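Thiol:disulfide interchange protein DsbL (Escherichia coli, PDB 3C7M) introduces disulfide bonds into other proteins in the periplasm, working with its partner DsbI to form an essential disulfide in the arylsulfate sulfotransferase AssT. Local coordinates at residues 6-11 with 173-178; 19-24 with 166-171; 35-40 with 96-101; 41-46 with 184-189. All coordinates share one frame; numbering follows the deposited sequence.

Interaction 1 of 4, residues 6-11 with 173-178; sequences DYMVLE and LIYTKS
Ser178 OG, 3.4 Å from Asp6 O, is engaged by two partners. It donates a hydrogen bond of 2.7 Å to Tyr175 O within its own turn and accepts one from water 1, which also donates to Asp6 OD1 and so bridges the two segments. The other carboxylate oxygen of Asp6 is taken by the backbone N of Thr2. Tyr175 N donates to Asp6 O where the chain leaves the strand. Met8 and Leu173 follow as a hydrogen-bonded antiparallel pair, joined by Met8 N to Leu173 O and by Leu173 N to Met8 O, each 2.9 Å long. This pairing sets strand 7-9 on the outer edge of the thioredoxin-fold sheet, beside strand 172-174. The bend at chi2 (82°) brings Met8 SD to 3.8 Å from Leu173 CB, while Met8 CG lies 3.4 Å from Tyr175 OH; the methionine crosses the tyrosine at about a right angle. Leu10 CD2 meets Leu173 CD2, and Ile160 of helix 154-161 packs against both leucines and Met8. Beyond Tyr7 and Ile174, on the other face of the sheet, lies Leu192 of helix 182-193.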
loop_
_atom_site.group_PDB
_atom_site.type_symbol
_atom_site.label_atom_id
_atom_site.label_comp_id
_atom_site.label_asym_id
_atom_site.label_seq_id
_atom_site.Cartn_x
_atom_site.Cartn_y
_atom_site.Cartn_z
ATOM N N ASP A 6 -17.628 12.388 0.583
ATOM C CA ASP A 6 -16.222 12.371 0.987
ATOM C C ASP A 6 -15.749 10.982 1.394
ATOM O O ASP A 6 -14.574 10.645 1.230
ATOM C CB ASP A 6 -15.993 13.379 2.107
ATOM C CG ASP A 6 -16.281 14.796 1.661
ATOM O OD1 ASP A 6 -15.521 15.309 0.815
ATOM O OD2 ASP A 6 -17.270 15.383 2.144
ATOM N N TYR A 7 -16.673 10.182 1.918
ATOM C CA TYR A 7 -16.357 8.848 2.392
ATOM C C TYR A 7 -17.616 7.996 2.431
ATOM O O TYR A 7 -18.733 8.503 2.293
ATOM C CB TYR A 7 -15.726 8.909 3.792
ATOM C CG TYR A 7 -16.685 9.339 4.884
ATOM C CD1 TYR A 7 -16.920 10.691 5.136
ATOM C CD2 TYR A 7 -17.364 8.397 5.654
ATOM C CE1 TYR A 7 -17.807 11.092 6.134
ATOM C CE2 TYR A 7 -18.251 8.786 6.653
ATOM C CZ TYR A 7 -18.469 10.134 6.884
ATOM O OH TYR A 7 -19.346 10.518 7.871
ATOM N N MET A 8 -17.419 6.699 2.622
ATOM C CA MET A 8 -18.515 5.765 2.869
ATOM C C MET A 8 -18.111 4.802 3.984
ATOM O O MET A 8 -16.930 4.716 4.354
ATOM C CB MET A 8 -18.929 5.034 1.585
ATOM C CG MET A 8 -17.832 4.222 0.897
ATOM S SD MET A 8 -17.562 2.575 1.589
ATOM C CE MET A 8 -19.089 1.731 1.164
ATOM N N VAL A 9 -19.093 4.100 4.537
ATOM C CA VAL A 9 -18.849 3.133 5.595
ATOM C C VAL A 9 -18.879 1.732 4.994
ATOM O O VAL A 9 -19.875 1.327 4.389
ATOM C CB VAL A 9 -19.894 3.237 6.737
ATOM C CG1 VAL A 9 -19.565 2.259 7.853
ATOM C CG2 VAL A 9 -19.952 4.667 7.285
ATOM N N LEU A 10 -17.776 1.004 5.157
ATOM C CA LEU A 10 -17.677 -0.370 4.677
ATOM C C LEU A 10 -18.675 -1.253 5.411
ATOM O O LEU A 10 -18.734 -1.243 6.644
ATOM C CB LEU A 10 -16.263 -0.928 4.886
ATOM C CG LEU A 10 -15.107 -0.296 4.098
ATOM C CD1 LEU A 10 -13.776 -0.849 4.573
ATOM C CD2 LEU A 10 -15.272 -0.516 2.609
ATOM N N GLU A 11 -19.463 -2.020 4.663
ATOM C CA GLU A 11 -20.407 -2.939 5.299
ATOM C C GLU A 11 -19.654 -4.099 5.946
ATOM O O GLU A 11 -20.059 -4.605 6.997
ATOM C CB GLU A 11 -21.469 -3.434 4.310
ATOM C CG GLU A 11 -22.634 -4.203 4.960
ATOM C CD GLU A 11 -23.440 -3.370 5.951
ATOM O OE1 GLU A 11 -23.509 -2.132 5.795
ATOM O OE2 GLU A 11 -24.009 -3.962 6.893
ATOM N N LEU A 173 -14.061 4.308 4.394
ATOM C CA LEU A 173 -13.363 4.380 3.123
ATOM C C LEU A 173 -13.521 5.764 2.498
ATOM O O LEU A 173 -14.630 6.198 2.158
ATOM C CB LEU A 173 -13.879 3.293 2.168
ATOM C CG LEU A 173 -13.409 3.305 0.705
ATOM C CD1 LEU A 173 -11.899 3.346 0.576
ATOM C CD2 LEU A 173 -13.939 2.085 -0.032
ATOM N N ILE A 174 -12.404 6.461 2.334
ATOM C CA ILE A 174 -12.441 7.755 1.668
ATOM C C ILE A 174 -12.721 7.579 0.173
ATOM O O ILE A 174 -12.242 6.627 -0.440
ATOM C CB ILE A 174 -11.128 8.528 1.903
ATOM C CG1 ILE A 174 -10.973 8.803 3.408
ATOM C CG2 ILE A 174 -11.077 9.820 1.062
ATOM C CD1 ILE A 174 -9.608 9.326 3.827
ATOM N N TYR A 175 -13.527 8.467 -0.408
ATOM C CA TYR A 175 -13.673 8.482 -1.857
ATOM C C TYR A 175 -12.498 9.243 -2.463
ATOM O O TYR A 175 -12.381 10.466 -2.304
ATOM C CB TYR A 175 -15.012 9.109 -2.293
ATOM C CG TYR A 175 -16.193 8.167 -2.165
ATOM C CD1 TYR A 175 -16.303 7.045 -2.988
ATOM C CD2 TYR A 175 -17.194 8.392 -1.223
ATOM C CE1 TYR A 175 -17.377 6.171 -2.874
ATOM C CE2 TYR A 175 -18.279 7.525 -1.103
ATOM C CZ TYR A 175 -18.357 6.415 -1.927
ATOM O OH TYR A 175 -19.431 5.556 -1.801
ATOM N N THR A 176 -11.627 8.514 -3.156
ATOM C CA THR A 176 -10.426 9.097 -3.748
ATOM C C THR A 176 -10.702 10.332 -4.612
ATOM O O THR A 176 -9.965 11.314 -4.548
ATOM C CB THR A 176 -9.618 8.023 -4.514
ATOM O OG1 THR A 176 -9.194 7.024 -3.583
ATOM C CG2 THR A 176 -8.397 8.622 -5.212
ATOM N N LYS A 177 -11.790 10.298 -5.376
ATOM C CA LYS A 177 -12.144 11.408 -6.275
ATOM C C LYS A 177 -12.500 12.705 -5.546
ATOM O O LYS A 177 -12.506 13.774 -6.163
ATOM C CB LYS A 177 -13.282 10.997 -7.222
ATOM C CG LYS A 177 -14.606 10.678 -6.548
ATOM C CD LYS A 177 -15.701 10.432 -7.582
ATOM C CE LYS A 177 -16.964 9.917 -6.917
ATOM N NZ LYS A 177 -17.929 9.364 -7.907
ATOM N N SER A 178 -12.799 12.611 -4.253
ATOM C CA SER A 178 -13.171 13.782 -3.452
ATOM C C SER A 178 -11.962 14.499 -2.864
ATOM O O SER A 178 -12.098 15.615 -2.347
ATOM C CB SER A 178 -14.129 13.390 -2.320
ATOM O OG SER A 178 -13.447 12.712 -1.278
HETATM O O HOH W 1 -12.854 14.537 0.872
#

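Interaction 2 of 4, residues 19-24 with 166-171; sequences KTLIKV and YVVNGK
Tyr166 receives the aliphatic chain of Lys23 over one face of its ring, where strands 20-25 and 165-168 run antiparallel as neighbours in the central sheet of the thioredoxin fold. The two side chains lie alongside each other and point the same way. Lys23 CG makes a CH-pi contact, 3.9 Å from the ring centroid and displaced toward the rim above CE2. Tyr166 reaches this place with CG anti to its carbonyl carbon (chi1 -63°); Lys23 CD is still beside CE2, and the lysine chain bends there, at chi3. Both polar ends find partners on the segment 35-40: Lys23 NZ forms a salt bridge with Asp36, and Tyr166 OH is hydrogen-bonded to Thr40 OG1.

Val167, the next residue, is joined to Ile22 by two backbone hydrogen bonds, N to O and O to N, both 2.8 Å. Their side chains share the face turned away from Tyr166, where Val157 of helix 154-161 packs on Val167. On the Tyr166 face, Leu21 CD1 meets Val168 CG2 at 4.1 Å, with Ile189 of helix 182-193 against Leu21.

Asn169 ends the pairing. Its backbone N donates to Thr20 O, and its side chain folds back so that OD1 accepts Thr20 N at 3.1 Å. Thr20 OG1 is hydrogen-bonded to Ala17 O. Beside this end, water 2 donates to Thr20 OG1 at 2.7 Å and to Val167 O at 2.8 Å, and accepts a hydrogen bond of 2.8 Å from Gly170 N.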
loop_
_atom_site.group_PDB
_atom_site.type_symbol
_atom_site.label_atom_id
_atom_site.label_comp_id
_atom_site.label_asym_id
_atom_site.label_seq_id
_atom_site.Cartn_x
_atom_site.Cartn_y
_atom_site.Cartn_z
ATOM N N LYS A 19 -6.888 2.160 14.965
ATOM C CA LYS A 19 -5.889 3.231 14.851
ATOM C C LYS A 19 -4.957 3.029 13.654
ATOM O O LYS A 19 -3.730 3.053 13.789
ATOM C CB LYS A 19 -5.103 3.392 16.160
ATOM C CG LYS A 19 -5.998 3.490 17.387
ATOM C CD LYS A 19 -5.206 3.788 18.645
ATOM C CE LYS A 19 -6.118 3.820 19.861
ATOM N NZ LYS A 19 -7.184 4.854 19.735
ATOM N N THR A 20 -5.562 2.811 12.487
ATOM C CA THR A 20 -4.809 2.649 11.236
ATOM C C THR A 20 -5.341 3.532 10.119
ATOM O O THR A 20 -6.534 3.865 10.057
ATOM C CB THR A 20 -4.817 1.199 10.688
ATOM O OG1 THR A 20 -6.156 0.803 10.378
ATOM C CG2 THR A 20 -4.195 0.211 11.667
ATOM N N LEU A 21 -4.427 3.899 9.231
ATOM C CA LEU A 21 -4.784 4.417 7.933
ATOM C C LEU A 21 -4.280 3.380 6.955
ATOM O O LEU A 21 -3.081 3.285 6.700
ATOM C CB LEU A 21 -4.127 5.774 7.678
ATOM C CG LEU A 21 -4.329 6.348 6.278
ATOM C CD1 LEU A 21 -5.806 6.674 6.037
ATOM C CD2 LEU A 21 -3.462 7.587 6.079
ATOM N N ILE A 22 -5.205 2.575 6.443
ATOM C CA ILE A 22 -4.861 1.542 5.478
ATOM C C ILE A 22 -4.966 2.148 4.090
ATOM O O ILE A 22 -5.908 2.887 3.794
ATOM C CB ILE A 22 -5.783 0.302 5.627
ATOM C CG1 ILE A 22 -5.397 -0.477 6.891
ATOM C CG2 ILE A 22 -5.727 -0.592 4.376
ATOM C CD1 ILE A 22 -6.359 -1.597 7.273
ATOM N N LYS A 23 -3.967 1.881 3.252
ATOM C CA LYS A 23 -4.053 2.272 1.855
ATOM C C LYS A 23 -3.982 1.028 0.990
ATOM O O LYS A 23 -2.920 0.405 0.871
ATOM C CB LYS A 23 -2.951 3.255 1.459
ATOM C CG LYS A 23 -3.082 3.716 0.008
ATOM C CD LYS A 23 -1.801 4.301 -0.536
ATOM C CE LYS A 23 -0.727 3.223 -0.575
ATOM N NZ LYS A 23 0.226 3.454 -1.684
ATOM N N VAL A 24 -5.119 0.657 0.411
ATOM C CA VAL A 24 -5.140 -0.442 -0.548
ATOM C C VAL A 24 -4.610 0.093 -1.871
ATOM O O VAL A 24 -5.081 1.114 -2.374
ATOM C CB VAL A 24 -6.547 -1.053 -0.722
ATOM C CG1 VAL A 24 -6.476 -2.266 -1.653
ATOM C CG2 VAL A 24 -7.114 -1.456 0.643
ATOM N N TYR A 166 -8.128 4.500 0.586
ATOM C CA TYR A 166 -7.679 4.910 1.915
ATOM C C TYR A 166 -8.790 4.667 2.919
ATOM O O TYR A 166 -9.890 5.212 2.780
ATOM C CB TYR A 166 -7.287 6.382 1.936
ATOM C CG TYR A 166 -6.125 6.741 1.040
ATOM C CD1 TYR A 166 -6.339 7.122 -0.283
ATOM C CD2 TYR A 166 -4.813 6.747 1.527
ATOM C CE1 TYR A 166 -5.275 7.488 -1.113
ATOM C CE2 TYR A 166 -3.742 7.118 0.701
ATOM C CZ TYR A 166 -3.986 7.486 -0.615
ATOM O OH TYR A 166 -2.953 7.844 -1.462
ATOM N N VAL A 167 -8.486 3.842 3.914
ATOM C CA VAL A 167 -9.458 3.396 4.907
ATOM C C VAL A 167 -9.000 3.783 6.314
ATOM O O VAL A 167 -7.862 3.522 6.703
ATOM C CB VAL A 167 -9.662 1.860 4.828
ATOM C CG1 VAL A 167 -10.670 1.394 5.879
ATOM C CG2 VAL A 167 -10.126 1.438 3.425
ATOM N N VAL A 168 -9.894 4.405 7.075
ATOM C CA VAL A 168 -9.594 4.796 8.445
ATOM C C VAL A 168 -10.222 3.809 9.413
ATOM O O VAL A 168 -11.435 3.556 9.353
ATOM C CB VAL A 168 -10.114 6.226 8.750
ATOM C CG1 VAL A 168 -9.757 6.644 10.169
ATOM C CG2 VAL A 168 -9.541 7.223 7.752
ATOM N N ASN A 169 -9.379 3.251 10.281
ATOM C CA ASN A 169 -9.788 2.315 11.339
ATOM C C ASN A 169 -10.555 1.095 10.846
ATOM O O ASN A 169 -11.413 0.548 11.553
ATOM C CB ASN A 169 -10.537 3.057 12.452
ATOM C CG ASN A 169 -9.635 4.007 13.197
ATOM O OD1 ASN A 169 -8.410 3.900 13.119
ATOM N ND2 ASN A 169 -10.231 4.943 13.925
ATOM N N GLY A 170 -10.228 0.677 9.627
ATOM C CA GLY A 170 -10.859 -0.474 8.987
ATOM C C GLY A 170 -12.302 -0.282 8.556
ATOM O O GLY A 170 -12.894 -1.192 7.999
ATOM N N LYS A 171 -12.860 0.913 8.764
ATOM C CA LYS A 171 -14.307 1.121 8.646
ATOM C C LYS A 171 -14.708 2.190 7.634
ATOM O O LYS A 171 -15.703 2.043 6.918
ATOM C CB LYS A 171 -14.895 1.448 10.027
ATOM C CG LYS A 171 -16.381 1.780 10.054
ATOM C CD LYS A 171 -16.894 1.849 11.482
ATOM C CE LYS A 171 -18.382 2.164 11.518
ATOM N NZ LYS A 171 -18.886 2.203 12.917
HETATM O O HOH W 2 -7.862 1.264 8.310
#

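Interaction 3 of 4, residues 35-40 with 96-101; sequences YDKAVT and AKFAYY
Helix 30-38, which begins at the redox-active Cys29-Cys32 motif, reduced in this crystal, meets helix 92-106 through Asp36 and Tyr101. Tyr101 OH donates a hydrogen bond of 2.6 Å to Asp36 OD2, coming in 41° above the carboxylate plane. The carboxylate in turn lies at the edge of the tyrosine ring, near its plane, with OD2 only 3.2 Å from CE2; the two flat groups are inclined by 57°. Lys97 runs alongside the same oxygen, its CD 3.7 Å from OD2, and bends at chi3 to carry NZ to the same distance, which makes a long salt bridge.

This is a join between the two parts of a DsbA-like protein: helix 30-38 belongs to the thioredoxin fold, helix 92-106 to the helical insertion between its strands 52-57 and 165-168. The carboxylate is tethered from the thioredoxin side as well. Lys23 also holds OD2 from the sheet, and Thr40 OG1 donates to the anti lone pair of Asp36 OD1 at 2.6 Å. With both oxygens engaged, the group is probably fixed in its rotation.

Phe98 covers the neighbouring part of the contact with the rim of its ring. CZ points at Asp36 O, 3.7 Å away and in the ring plane, and Lys37 CG approaches the same edge. That carbonyl oxygen accepts a hydrogen bond from water 3, which has a weak link to Lys97 NZ. Tyr101 also stacks on Tyr33, the residue after Cys32.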
loop_
_atom_site.group_PDB
_atom_site.type_symbol
_atom_site.label_atom_id
_atom_site.label_comp_id
_atom_site.label_asym_id
_atom_site.label_seq_id
_atom_site.Cartn_x
_atom_site.Cartn_y
_atom_site.Cartn_z
ATOM N N TYR A 35 -1.158 9.500 -6.556
ATOM C CA TYR A 35 -1.421 9.872 -5.158
ATOM C C TYR A 35 -0.226 9.608 -4.227
ATOM O O TYR A 35 -0.022 10.342 -3.255
ATOM C CB TYR A 35 -2.732 9.252 -4.644
ATOM C CG TYR A 35 -3.991 9.911 -5.214
ATOM C CD1 TYR A 35 -4.489 9.545 -6.462
ATOM C CD2 TYR A 35 -4.679 10.904 -4.504
ATOM C CE1 TYR A 35 -5.637 10.142 -6.995
ATOM C CE2 TYR A 35 -5.831 11.510 -5.031
ATOM C CZ TYR A 35 -6.302 11.122 -6.281
ATOM O OH TYR A 35 -7.436 11.700 -6.832
ATOM N N ASP A 36 0.571 8.576 -4.521
ATOM C CA ASP A 36 1.790 8.298 -3.743
ATOM C C ASP A 36 2.893 9.324 -4.000
ATOM O O ASP A 36 3.784 9.518 -3.163
ATOM C CB ASP A 36 2.326 6.887 -4.019
ATOM C CG ASP A 36 1.568 5.809 -3.264
ATOM O OD1 ASP A 36 0.702 6.131 -2.422
ATOM O OD2 ASP A 36 1.832 4.618 -3.517
ATOM N N LYS A 37 2.840 9.967 -5.163
ATOM C CA LYS A 37 3.780 11.040 -5.466
ATOM C C LYS A 37 3.351 12.329 -4.779
ATOM O O LYS A 37 4.202 13.117 -4.360
ATOM C CB LYS A 37 3.900 11.265 -6.975
ATOM C CG LYS A 37 4.741 10.211 -7.684
ATOM C CD LYS A 37 5.013 10.581 -9.135
ATOM C CE LYS A 37 3.862 10.192 -10.050
ATOM N NZ LYS A 37 4.132 10.612 -11.456
ATOM N N ALA A 38 2.039 12.525 -4.654
ATOM C CA ALA A 38 1.487 13.832 -4.287
ATOM C C ALA A 38 0.892 13.997 -2.887
ATOM O O ALA A 38 0.966 15.092 -2.317
ATOM C CB ALA A 38 0.471 14.280 -5.331
ATOM N N VAL A 39 0.273 12.944 -2.351
ATOM C CA VAL A 39 -0.469 13.078 -1.082
ATOM C C VAL A 39 -0.145 12.061 0.017
ATOM O O VAL A 39 -0.161 12.419 1.190
ATOM C CB VAL A 39 -2.028 13.181 -1.283
ATOM C CG1 VAL A 39 -2.365 14.116 -2.439
ATOM C CG2 VAL A 39 -2.672 11.814 -1.511
ATOM N N THR A 40 0.141 10.810 -0.347
ATOM C CA THR A 40 0.285 9.742 0.662
ATOM C C THR A 40 1.263 10.065 1.794
ATOM O O THR A 40 0.910 9.986 2.974
ATOM C CB THR A 40 0.634 8.384 0.012
ATOM O OG1 THR A 40 -0.352 8.081 -0.978
ATOM C CG2 THR A 40 0.636 7.262 1.055
ATOM N N ALA A 96 11.496 -0.178 -3.163
ATOM C CA ALA A 96 10.901 -1.151 -4.071
ATOM C C ALA A 96 9.623 -0.620 -4.712
ATOM O O ALA A 96 9.414 -0.783 -5.920
ATOM C CB ALA A 96 10.628 -2.470 -3.358
ATOM N N LYS A 97 8.772 0.021 -3.907
ATOM C CA LYS A 97 7.492 0.528 -4.398
ATOM C C LYS A 97 7.694 1.525 -5.532
ATOM O O LYS A 97 7.069 1.416 -6.583
ATOM C CB LYS A 97 6.688 1.156 -3.261
ATOM C CG LYS A 97 5.341 1.729 -3.704
ATOM C CD LYS A 97 4.544 2.345 -2.542
ATOM C CE LYS A 97 5.357 3.353 -1.750
ATOM N NZ LYS A 97 4.492 4.271 -0.926
ATOM N N PHE A 98 8.600 2.475 -5.337
ATOM C CA PHE A 98 8.819 3.453 -6.390
ATOM C C PHE A 98 9.555 2.895 -7.596
ATOM O O PHE A 98 9.335 3.368 -8.721
ATOM C CB PHE A 98 9.428 4.739 -5.847
ATOM C CG PHE A 98 8.417 5.609 -5.172
ATOM C CD1 PHE A 98 7.491 6.329 -5.926
ATOM C CD2 PHE A 98 8.348 5.668 -3.789
ATOM C CE1 PHE A 98 6.530 7.110 -5.307
ATOM C CE2 PHE A 98 7.397 6.462 -3.163
ATOM C CZ PHE A 98 6.495 7.187 -3.926
ATOM N N ALA A 99 10.383 1.874 -7.375
ATOM C CA ALA A 99 11.041 1.193 -8.488
ATOM C C ALA A 99 10.003 0.518 -9.383
ATOM O O ALA A 99 10.103 0.586 -10.614
ATOM C CB ALA A 99 12.052 0.183 -7.984
ATOM N N TYR A 100 9.010 -0.132 -8.771
ATOM C CA TYR A 100 7.948 -0.763 -9.554
ATOM C C TYR A 100 7.073 0.253 -10.261
ATOM O O TYR A 100 6.719 0.057 -11.415
ATOM C CB TYR A 100 7.085 -1.699 -8.698
ATOM C CG TYR A 100 7.783 -2.995 -8.367
ATOM C CD1 TYR A 100 8.334 -3.790 -9.371
ATOM C CD2 TYR A 100 7.885 -3.431 -7.052
ATOM C CE1 TYR A 100 8.982 -4.991 -9.066
ATOM C CE2 TYR A 100 8.525 -4.619 -6.737
ATOM C CZ TYR A 100 9.070 -5.401 -7.749
ATOM O OH TYR A 100 9.708 -6.582 -7.421
ATOM N N TYR A 101 6.716 1.333 -9.574
ATOM C CA TYR A 101 5.922 2.363 -10.219
ATOM C C TYR A 101 6.671 2.935 -11.429
ATOM O O TYR A 101 6.088 3.078 -12.504
ATOM C CB TYR A 101 5.621 3.496 -9.245
ATOM C CG TYR A 101 4.494 3.295 -8.249
ATOM C CD1 TYR A 101 3.331 2.577 -8.572
ATOM C CD2 TYR A 101 4.572 3.896 -6.997
ATOM C CE1 TYR A 101 2.288 2.445 -7.640
ATOM C CE2 TYR A 101 3.553 3.773 -6.074
ATOM C CZ TYR A 101 2.413 3.052 -6.398
ATOM O OH TYR A 101 1.394 2.945 -5.472
HETATM O O HOH W 3 4.332 7.680 -0.890
#

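Interaction 4 of 4, residues 41-46 with 184-189; sequences GPVSEK and AMADLI. With CD (cadmium ion), chain E.
Val43 inserts both methyls against helix 182-193. Val43 CG1 lies 3.4 Å from Ile189 CD1, tighter than usual for two carbons. Val43 CG2 sits 3.9 Å from Met185 SD. Placing CG1 anti to the backbone N (chi1 171°) turns it to Ile189 CD1, while both methyls touch the Met185 sulfur, and the valine crosses the methionine at about a right angle. Met185 is extended beyond CG. One turn on from Val43, the Lys46 chain lies across Ala186, with Lys46 CE 3.6 Å from Ala186 CB.

The small side chain of Ala186 faces the other helix and lets the backbones draw close, with Val43 CA and Ala186 CA 5.6 Å apart. Segments 41-46 and 184-189 run in roughly the same direction, inclined by 38° with their axes 9.3 Å apart at closest approach. Both helices rest on the same face of the thioredoxin-fold sheet: Met185 packs on Tyr166, Ile189 reaches Leu21 and Val168, and Ser44 of helix 40-46 packs on Leu21. Near the end of the contact, Lys46 O is hydrogen-bonded to Arg190 NH2.

Farther out, Asp187 chelates a cadmium ion with both carboxylate oxygens, OD2 at 2.3 Å and OD1 at 2.5 Å. Asp183, one turn earlier, also binds this metal. The side-chain contact between the segments is thus apolar and rests on shape, while the carboxylates are spent on the cation; Lys46 NZ, 6.3 Å from Asp187 OD1, is not in contact with it, and any attraction is probably weak.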
loop_
_atom_site.group_PDB
_atom_site.type_symbol
_atom_site.label_atom_id
_atom_site.label_comp_id
_atom_site.label_asym_id
_atom_site.label_seq_id
_atom_site.Cartn_x
_atom_site.Cartn_y
_atom_site.Cartn_z
ATOM N N GLY A 41 2.481 10.445 1.433
ATOM C CA GLY A 41 3.492 10.742 2.434
ATOM C C GLY A 41 3.149 11.911 3.336
ATOM O O GLY A 41 3.086 11.743 4.557
ATOM N N PRO A 42 2.952 13.109 2.746
ATOM C CA PRO A 42 2.589 14.257 3.566
ATOM C C PRO A 42 1.373 14.027 4.449
ATOM O O PRO A 42 1.407 14.390 5.619
ATOM C CB PRO A 42 2.329 15.359 2.537
ATOM C CG PRO A 42 3.201 14.993 1.393
ATOM C CD PRO A 42 3.141 13.486 1.337
ATOM N N VAL A 43 0.329 13.390 3.911
ATOM C CA VAL A 43 -0.887 13.170 4.697
ATOM C C VAL A 43 -0.650 12.187 5.846
ATOM O O VAL A 43 -1.070 12.448 6.974
ATOM C CB VAL A 43 -2.090 12.732 3.812
ATOM C CG1 VAL A 43 -3.268 12.288 4.665
ATOM C CG2 VAL A 43 -2.521 13.865 2.912
ATOM N N SER A 44 0.026 11.070 5.569
ATOM C CA SER A 44 0.294 10.064 6.601
ATOM C C SER A 44 1.171 10.628 7.715
ATOM O O SER A 44 0.972 10.321 8.886
ATOM C CB SER A 44 0.929 8.812 5.995
ATOM O OG SER A 44 0.112 8.277 4.972
ATOM N N GLU A 45 2.132 11.473 7.345
ATOM C CA GLU A 45 3.011 12.126 8.308
ATOM C C GLU A 45 2.199 13.026 9.240
ATOM O O GLU A 45 2.443 13.075 10.455
ATOM C CB GLU A 45 4.085 12.936 7.563
ATOM C CG GLU A 45 4.938 13.866 8.428
ATOM C CD GLU A 45 5.883 13.133 9.363
ATOM O OE1 GLU A 45 6.251 11.972 9.076
ATOM O OE2 GLU A 45 6.269 13.731 10.391
ATOM N N LYS A 46 1.222 13.723 8.669
ATOM C CA LYS A 46 0.384 14.642 9.433
ATOM C C LYS A 46 -0.489 13.935 10.456
ATOM O O LYS A 46 -0.788 14.504 11.504
ATOM C CB LYS A 46 -0.478 15.500 8.509
ATOM C CG LYS A 46 0.303 16.598 7.797
ATOM C CD LYS A 46 -0.539 17.320 6.757
ATOM C CE LYS A 46 -1.664 18.141 7.376
ATOM N NZ LYS A 46 -1.155 19.165 8.359
ATOM N N ALA A 184 -6.974 19.004 3.380
ATOM C CA ALA A 184 -8.358 18.546 3.447
ATOM C C ALA A 184 -8.421 17.049 3.727
ATOM O O ALA A 184 -9.271 16.595 4.489
ATOM C CB ALA A 184 -9.091 18.874 2.174
ATOM N N MET A 185 -7.505 16.289 3.128
ATOM C CA MET A 185 -7.465 14.853 3.371
ATOM C C MET A 185 -7.085 14.548 4.817
ATOM O O MET A 185 -7.676 13.675 5.453
ATOM C CB MET A 185 -6.502 14.151 2.416
ATOM C CG MET A 185 -6.687 12.640 2.413
ATOM S SD MET A 185 -5.462 11.856 1.367
ATOM C CE MET A 185 -5.882 10.144 1.646
ATOM N N ALA A 186 -6.107 15.283 5.343
ATOM C CA ALA A 186 -5.693 15.102 6.725
ATOM C C ALA A 186 -6.835 15.488 7.675
ATOM O O ALA A 186 -7.095 14.769 8.638
ATOM C CB ALA A 186 -4.447 15.915 7.021
ATOM N N ASP A 187 -7.524 16.598 7.378
ATOM C CA ASP A 187 -8.702 17.020 8.151
ATOM C C ASP A 187 -9.746 15.896 8.191
ATOM O O ASP A 187 -10.262 15.560 9.260
ATOM C CB ASP A 187 -9.354 18.279 7.554
ATOM C CG ASP A 187 -8.548 19.550 7.792
ATOM O OD1 ASP A 187 -7.402 19.491 8.286
ATOM O OD2 ASP A 187 -9.080 20.630 7.448
ATOM N N LEU A 188 -10.035 15.326 7.019
ATOM C CA LEU A 188 -11.028 14.258 6.899
ATOM C C LEU A 188 -10.631 13.037 7.718
ATOM O O LEU A 188 -11.453 12.489 8.455
ATOM C CB LEU A 188 -11.244 13.873 5.434
ATOM C CG LEU A 188 -12.127 12.654 5.139
ATOM C CD1 LEU A 188 -13.530 12.798 5.729
ATOM C CD2 LEU A 188 -12.200 12.442 3.646
ATOM N N ILE A 189 -9.370 12.619 7.597
ATOM C CA ILE A 189 -8.882 11.457 8.341
ATOM C C ILE A 189 -9.050 11.641 9.851
ATOM O O ILE A 189 -9.436 10.707 10.558
ATOM C CB ILE A 189 -7.415 11.103 7.981
ATOM C CG1 ILE A 189 -7.338 10.522 6.569
ATOM C CG2 ILE A 189 -6.826 10.108 8.988
ATOM C CD1 ILE A 189 -5.941 10.571 5.985
HETATM CD CD CD E . -7.249 21.962 7.859
#

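Overall arrangement
Interactions 1 and 2 lie about 11 Å apart, centre to centre, in one mixed sheet, where strands 172-174 and 165-168 are neighbours; between them they join strands from both ends of the chain. Interaction 4 lies about 12 Å from interaction 2 and packs helices 40-46 and 182-193 over one face of that sheet. Interaction 3, about 18 Å from interaction 2 and across the chain's centre, joins the thioredoxin part to the helical insertion. Along the sequence the first segments come in order 1, 2, 3, 4, and their partners in order 3, 2, 1, 4. Lys23 and Tyr166 tie the sheet to helix 30-38, which carries Cys32, and to the start of helix 40-46.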